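PDB 5KZL: heme oxygenase from Leptospira interrogans, which probably opens the heme macrocycle oxidatively to give biliverdin, carbon monoxide and free iron, as heme oxygenases do. Local coordinates for residues L125-Y130 / L195-Q200; S9-L14 / N176-L181. The protein carries 1 engineered substitution. All coordinates share one frame; numbering follows the deposited sequence.

Contact 1 of 2, residues L125-Y130 / L195-Q200. With HEM (protoporphyrin IX containing Fe), chain B.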
loop_
_atom_site.group_PDB
_atom_site.type_symbol
_atom_site.label_atom_id
_atom_site.label_comp_id
_atom_site.label_asym_id
_atom_site.label_seq_id
_atom_site.Cartn_x
_atom_site.Cartn_y
_atom_site.Cartn_z
ATOM N N LEU A 125 -0.220 10.299 8.102
ATOM C CA LEU A 125 -0.822 9.068 7.564
ATOM C C LEU A 125 -1.298 9.314 6.116
ATOM O O LEU A 125 -1.449 8.355 5.349
ATOM C CB LEU A 125 -1.986 8.571 8.445
ATOM C CG LEU A 125 -1.591 7.964 9.795
ATOM C CD1 LEU A 125 -2.829 7.594 10.603
ATOM C CD2 LEU A 125 -0.667 6.728 9.620
ATOM N N ALA A 126 -1.449 10.605 5.720
ATOM C CA ALA A 126 -1.775 10.968 4.332
ATOM C C ALA A 126 -0.709 10.395 3.396
ATOM O O ALA A 126 -1.044 9.948 2.305
ATOM C CB ALA A 126 -1.856 12.489 4.166
ATOM N N ALA A 127 0.575 10.405 3.826
ATOM C CA ALA A 127 1.714 9.863 3.061
ATOM C C ALA A 127 1.599 8.354 2.861
ATOM O O ALA A 127 1.888 7.850 1.780
ATOM C CB ALA A 127 3.015 10.169 3.765
ATOM N N HIS A 128 1.155 7.656 3.893
ATOM C CA HIS A 128 0.935 6.221 3.920
ATOM C C HIS A 128 -0.205 5.822 2.975
ATOM O O HIS A 128 -0.038 4.900 2.170
ATOM C CB HIS A 128 0.712 5.796 5.373
ATOM C CG HIS A 128 1.982 5.841 6.176
ATOM N ND1 HIS A 128 2.705 4.699 6.441
ATOM C CD2 HIS A 128 2.653 6.907 6.681
ATOM C CE1 HIS A 128 3.755 5.084 7.150
ATOM N NE2 HIS A 128 3.783 6.409 7.302
ATOM N N SER A 129 -1.338 6.552 3.050
ATOM C CA SER A 129 -2.475 6.412 2.143
ATOM C C SER A 129 -1.991 6.625 0.673
ATOM O O SER A 129 -2.212 5.758 -0.163
ATOM C CB SER A 129 -3.547 7.436 2.493
ATOM O OG SER A 129 -4.502 7.455 1.450
ATOM N N TYR A 130 -1.286 7.732 0.383
ATOM C CA TYR A 130 -0.761 8.010 -0.962
ATOM C C TYR A 130 0.131 6.884 -1.511
ATOM O O TYR A 130 -0.146 6.344 -2.585
ATOM C CB TYR A 130 -0.003 9.372 -1.006
ATOM C CG TYR A 130 0.785 9.580 -2.291
ATOM C CD1 TYR A 130 0.155 10.001 -3.461
ATOM C CD2 TYR A 130 2.158 9.344 -2.340
ATOM C CE1 TYR A 130 0.871 10.163 -4.654
ATOM C CE2 TYR A 130 2.874 9.467 -3.536
ATOM C CZ TYR A 130 2.236 9.923 -4.678
ATOM O OH TYR A 130 2.947 10.047 -5.854
ATOM N N LEU A 195 5.592 14.985 2.101
ATOM C CA LEU A 195 6.548 14.454 1.113
ATOM C C LEU A 195 7.697 13.641 1.800
ATOM O O LEU A 195 8.010 12.534 1.360
ATOM C CB LEU A 195 7.098 15.601 0.222
ATOM C CG LEU A 195 8.191 15.247 -0.788
ATOM C CD1 LEU A 195 7.739 14.148 -1.775
ATOM C CD2 LEU A 195 8.666 16.499 -1.532
ATOM N N ALA A 196 8.284 14.168 2.894
ATOM C CA ALA A 196 9.348 13.494 3.660
ATOM C C ALA A 196 8.844 12.132 4.184
ATOM O O ALA A 196 9.537 11.114 4.032
ATOM C CB ALA A 196 9.789 14.383 4.812
ATOM N N GLU A 197 7.585 12.087 4.672
ATOM C CA GLU A 197 7.000 10.819 5.127
ATOM C C GLU A 197 6.820 9.821 3.971
ATOM O O GLU A 197 7.184 8.651 4.124
ATOM C CB GLU A 197 5.703 11.022 5.919
ATOM C CG GLU A 197 5.219 9.754 6.647
ATOM C CD GLU A 197 6.138 9.175 7.715
ATOM O OE1 GLU A 197 7.095 9.874 8.114
ATOM O OE2 GLU A 197 5.902 8.025 8.155
ATOM N N SER A 198 6.345 10.300 2.813
ATOM C CA SER A 198 6.144 9.468 1.617
ATOM C C SER A 198 7.460 8.788 1.208
ATOM O O SER A 198 7.473 7.591 0.925
ATOM C CB SER A 198 5.573 10.300 0.472
ATOM O OG SER A 198 4.323 10.856 0.841
ATOM N N LYS A 199 8.575 9.541 1.229
ATOM C CA LYS A 199 9.894 8.968 0.922
ATOM C C LYS A 199 10.273 7.837 1.885
ATOM O O LYS A 199 10.797 6.796 1.446
ATOM C CB LYS A 199 10.960 10.057 0.926
ATOM C CG LYS A 199 10.786 11.037 -0.227
ATOM C CD LYS A 199 11.771 12.180 -0.090
ATOM C CE LYS A 199 11.644 13.143 -1.229
ATOM N NZ LYS A 199 12.502 12.729 -2.367
ATOM N N GLN A 200 9.964 8.024 3.186
ATOM C CA GLN A 200 10.208 7.039 4.243
ATOM C C GLN A 200 9.376 5.785 3.973
ATOM O O GLN A 200 9.885 4.667 4.113
ATOM C CB GLN A 200 9.801 7.625 5.611
ATOM C CG GLN A 200 10.946 8.017 6.519
ATOM C CD GLN A 200 11.890 6.883 6.784
ATOM O OE1 GLN A 200 11.619 5.926 7.531
ATOM N NE2 GLN A 200 13.001 6.959 6.124
HETATM C CHA HEM B . 1.820 4.756 -9.893
HETATM C CHB HEM B . 3.435 3.390 -5.648
HETATM C CHC HEM B . 5.496 -0.371 -7.758
HETATM C CHD HEM B . 3.140 0.548 -11.687
HETATM C C1A HEM B . 2.078 4.694 -8.567
HETATM C C2A HEM B . 1.719 5.727 -7.640
HETATM C C3A HEM B . 2.200 5.348 -6.459
HETATM C C4A HEM B . 2.817 4.108 -6.624
HETATM C CMA HEM B . 2.068 6.058 -5.169
HETATM C CAA HEM B . 0.949 6.993 -7.923
HETATM C CBA HEM B . 1.819 8.101 -8.559
HETATM C CGA HEM B . 1.051 9.352 -8.659
HETATM O O1A HEM B . 1.405 10.329 -8.075
HETATM O O2A HEM B . 0.041 9.352 -9.345
HETATM C C1B HEM B . 4.174 2.236 -5.844
HETATM C C2B HEM B . 4.955 1.588 -4.800
HETATM C C3B HEM B . 5.526 0.537 -5.419
HETATM C C4B HEM B . 5.098 0.562 -6.826
HETATM C CMB HEM B . 5.072 1.956 -3.361
HETATM C CAB HEM B . 6.397 -0.451 -4.920
HETATM C CBB HEM B . 6.892 -0.195 -3.819
HETATM C C1C HEM B . 4.946 -0.580 -8.972
HETATM C C2C HEM B . 5.033 -1.769 -9.749
HETATM C C3C HEM B . 4.342 -1.490 -10.869
HETATM C C4C HEM B . 3.811 -0.156 -10.755
HETATM C CMC HEM B . 5.750 -3.065 -9.373
HETATM C CAC HEM B . 4.177 -2.413 -11.968
HETATM C CBC HEM B . 3.226 -2.265 -12.797
HETATM C C1D HEM B . 2.669 1.838 -11.550
HETATM C C2D HEM B . 1.994 2.574 -12.649
HETATM C C3D HEM B . 1.606 3.714 -12.136
HETATM C C4D HEM B . 2.056 3.703 -10.737
HETATM C CMD HEM B . 1.741 2.076 -14.029
HETATM C CAD HEM B . 0.905 4.815 -12.883
HETATM C CBD HEM B . -0.530 4.549 -13.146
HETATM C CGD HEM B . -1.213 5.665 -13.867
HETATM O O1D HEM B . -0.742 6.737 -13.922
HETATM O O2D HEM B . -2.270 5.428 -14.368
HETATM N NA HEM B . 2.764 3.770 -7.885
HETATM N NB HEM B . 4.371 1.587 -6.940
HETATM N NC HEM B . 4.236 0.319 -9.616
HETATM N ND HEM B . 2.660 2.564 -10.452
HETATM FE FE HEM B . 3.503 2.087 -8.767
HETATM O O HOH W 1 1.660 0.860 -8.230
#
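Glu197 reaches across to Ala127 and His128 where two helices of the all-helical heme oxygenase fold pack closely, their short axes 8.0 Å apart and turned by 50°. Its CB sits 3.5 Å from Ala127 CB, and CG passes the same methyl before nearing the His128 ring. There the chain bends (chi2 62°), which swings the carboxylate to the imidazole edge. Glu197 OE2 takes a nearly straight hydrogen bond of 2.8 Å from His128 NE2, on the lone pair turned away from OE1. The oxygen lies in the ring plane, and the carboxylate is only 30° from coplanar with the imidazole, which, with the salt bridge from Glu197 OE1 to Arg113 on helix 105-120, would limit rotation of the carboxylate in this buried setting. With only a methyl at Ala127 the backbones come near, Ala127 CA lying 4.7 Å from Ser198 CA; Ser198 OG bonds back to Ile194 O. One turn on, Tyr130 carries the contact to the heme pocket. Heme methyl CMA lies over one ring face, offset toward the rim, while propionate oxygen O1A meets the ring edge in plane and accepts a 2.7 Å hydrogen bond from Tyr130 OH.

Contact 2 of 2, residues S9-L14 / N176-L181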
loop_
_atom_site.group_PDB
_atom_site.type_symbol
_atom_site.label_atom_id
_atom_site.label_comp_id
_atom_site.label_asym_id
_atom_site.label_seq_id
_atom_site.Cartn_x
_atom_site.Cartn_y
_atom_site.Cartn_z
ATOM N N SER A 9 0.382 22.261 -5.524
ATOM C CA SER A 9 -0.494 21.101 -5.356
ATOM C C SER A 9 0.173 19.937 -4.626
ATOM O O SER A 9 1.215 19.452 -5.076
ATOM C CB SER A 9 -1.077 20.682 -6.710
ATOM O OG SER A 9 -1.385 19.301 -6.813
ATOM N N LEU A 10 -0.438 19.480 -3.499
ATOM C CA LEU A 10 0.110 18.350 -2.749
ATOM C C LEU A 10 0.213 17.095 -3.647
ATOM O O LEU A 10 1.224 16.388 -3.575
ATOM C CB LEU A 10 -0.716 18.044 -1.472
ATOM C CG LEU A 10 -0.310 16.774 -0.660
ATOM C CD1 LEU A 10 1.147 16.851 -0.182
ATOM C CD2 LEU A 10 -1.258 16.541 0.502
ATOM N N ALA A 11 -0.814 16.835 -4.499
ATOM C CA ALA A 11 -0.776 15.652 -5.378
ATOM C C ALA A 11 0.431 15.745 -6.323
ATOM O O ALA A 11 1.138 14.757 -6.514
ATOM C CB ALA A 11 -2.069 15.532 -6.170
ATOM N N THR A 12 0.720 16.962 -6.824
ATOM C CA THR A 12 1.861 17.224 -7.718
ATOM C C THR A 12 3.199 17.094 -6.937
ATOM O O THR A 12 4.146 16.490 -7.438
ATOM C CB THR A 12 1.660 18.600 -8.384
ATOM O OG1 THR A 12 0.519 18.512 -9.245
ATOM C CG2 THR A 12 2.867 19.067 -9.190
ATOM N N ILE A 13 3.263 17.670 -5.725
ATOM C CA ILE A 13 4.450 17.625 -4.843
ATOM C C ILE A 13 4.868 16.172 -4.587
ATOM O O ILE A 13 6.050 15.829 -4.680
ATOM C CB ILE A 13 4.198 18.420 -3.522
ATOM C CG1 ILE A 13 4.295 19.935 -3.783
ATOM C CG2 ILE A 13 5.182 17.999 -2.403
ATOM C CD1 ILE A 13 3.609 20.794 -2.753
ATOM N N LEU A 14 3.885 15.323 -4.262
ATOM C CA LEU A 14 4.129 13.913 -3.996
ATOM C C LEU A 14 4.534 13.169 -5.256
ATOM O O LEU A 14 5.470 12.392 -5.201
ATOM C CB LEU A 14 2.898 13.259 -3.337
ATOM C CG LEU A 14 2.514 13.801 -1.962
ATOM C CD1 LEU A 14 1.281 13.064 -1.398
ATOM C CD2 LEU A 14 3.682 13.705 -0.992
ATOM N N ASN A 176 -10.463 11.773 -8.281
ATOM C CA ASN A 176 -11.128 12.237 -7.073
ATOM C C ASN A 176 -10.177 12.164 -5.879
ATOM O O ASN A 176 -10.175 13.068 -5.051
ATOM C CB ASN A 176 -12.392 11.432 -6.821
ATOM C CG ASN A 176 -13.532 11.734 -7.763
ATOM O OD1 ASN A 176 -13.417 12.522 -8.706
ATOM N ND2 ASN A 176 -14.663 11.096 -7.525
ATOM N N TYR A 177 -9.340 11.118 -5.823
ATOM C CA TYR A 177 -8.324 10.944 -4.792
ATOM C C TYR A 177 -7.286 12.073 -4.853
ATOM O O TYR A 177 -6.933 12.625 -3.810
ATOM C CB TYR A 177 -7.649 9.556 -4.898
ATOM C CG TYR A 177 -6.649 9.308 -3.791
ATOM C CD1 TYR A 177 -5.330 9.741 -3.908
ATOM C CD2 TYR A 177 -7.040 8.711 -2.591
ATOM C CE1 TYR A 177 -4.426 9.599 -2.857
ATOM C CE2 TYR A 177 -6.134 8.533 -1.545
ATOM C CZ TYR A 177 -4.838 9.006 -1.677
ATOM O OH TYR A 177 -3.927 8.833 -0.689
ATOM N N ARG A 178 -6.745 12.368 -6.052
ATOM C CA ARG A 178 -5.730 13.419 -6.180
ATOM C C ARG A 178 -6.339 14.793 -5.873
ATOM O O ARG A 178 -5.698 15.602 -5.204
ATOM C CB ARG A 178 -5.037 13.386 -7.548
ATOM C CG ARG A 178 -4.289 12.088 -7.803
ATOM C CD ARG A 178 -3.576 12.140 -9.130
ATOM N NE ARG A 178 -2.313 12.874 -9.004
ATOM C CZ ARG A 178 -1.991 13.968 -9.686
ATOM N NH1 ARG A 178 -2.815 14.450 -10.612
ATOM N NH2 ARG A 178 -0.817 14.555 -9.492
ATOM N N THR A 179 -7.605 15.026 -6.283
ATOM C CA THR A 179 -8.348 16.250 -5.952
ATOM C C THR A 179 -8.479 16.338 -4.416
ATOM O O THR A 179 -8.279 17.425 -3.855
ATOM C CB THR A 179 -9.712 16.317 -6.684
ATOM O OG1 THR A 179 -9.479 16.297 -8.097
ATOM C CG2 THR A 179 -10.489 17.600 -6.358
ATOM N N ALA A 180 -8.781 15.191 -3.745
ATOM C CA ALA A 180 -8.894 15.100 -2.283
ATOM C C ALA A 180 -7.569 15.482 -1.597
ATOM O O ALA A 180 -7.610 16.247 -0.634
ATOM C CB ALA A 180 -9.364 13.710 -1.846
ATOM N N LEU A 181 -6.399 15.010 -2.136
ATOM C CA LEU A 181 -5.060 15.359 -1.626
ATOM C C LEU A 181 -4.861 16.871 -1.712
ATOM O O LEU A 181 -4.394 17.494 -0.760
ATOM C CB LEU A 181 -3.954 14.685 -2.442
ATOM C CG LEU A 181 -3.724 13.194 -2.227
ATOM C CD1 LEU A 181 -2.582 12.719 -3.120
ATOM C CD2 LEU A 181 -3.371 12.886 -0.770
HETATM O O HOH W 2 -0.291 12.498 -7.161
HETATM O O HOH W 3 0.244 16.576 -11.122
#
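With CG anti to its carbonyl carbon (chi1 -62°) and a bend at chi3 (81°), Arg178 folds its guanidinium back over Ala11, so that the methyl CB of Ala11 lies over one face of the group, 3.8 Å from Arg178 CZ. Two waters in the guanidinium plane, at its edge, make the polar link between the helices. One accepts from Arg178 NE and donates to Ala11 O, with 2.8 Å to each; the other accepts from Arg178 NH2 and is hydrogen-bonded to Thr12 OG1. Solvent thus ties a charged side chain about 4 Å from the heme (nearest atoms) to the first turn of helix 10-17. That turn is capped by Ser9, whose OG accepts from Thr12 N at 3.1 Å, and Asp182 OD1 bonds to both Ser9 OG and Ala11 N. Beside this polar half lies an apolar one: Leu181 CD1 fits against Ala11 CB at 4.2 Å and against Leu14 CD1, while Leu10 CD2 rests 3.5 Å from Leu181 O. The two short axes cross at 102°. Leu14 and Leu181 both touch Tyr130 of helix 125-151, and Leu10 and Ile13 lean on Lys191 of helix 188-210, which places this crossing where four helices meet.

Overall arrangement
From the N terminus, segment 9-14 opens the fold on helix 10-17 and meets 176-181, closing contact 2 across 161 residues. Segment 125-130 falls inside that long loop, but its partner 195-200 lies beyond it on helix 188-210, so the contacts cross and neither nests in the other. Contact 2 joins helix 170-183 to helix 10-17, and contact 1 joins helix 188-210 to helix 125-151. The two sites, centres 12 Å apart, also touch: Ser129 OG and Tyr177 OH are probably hydrogen-bonded, and Ser198 packs on Leu14. Together they gather the first helix and three later ones on one side of the molecule, next to the bound heme.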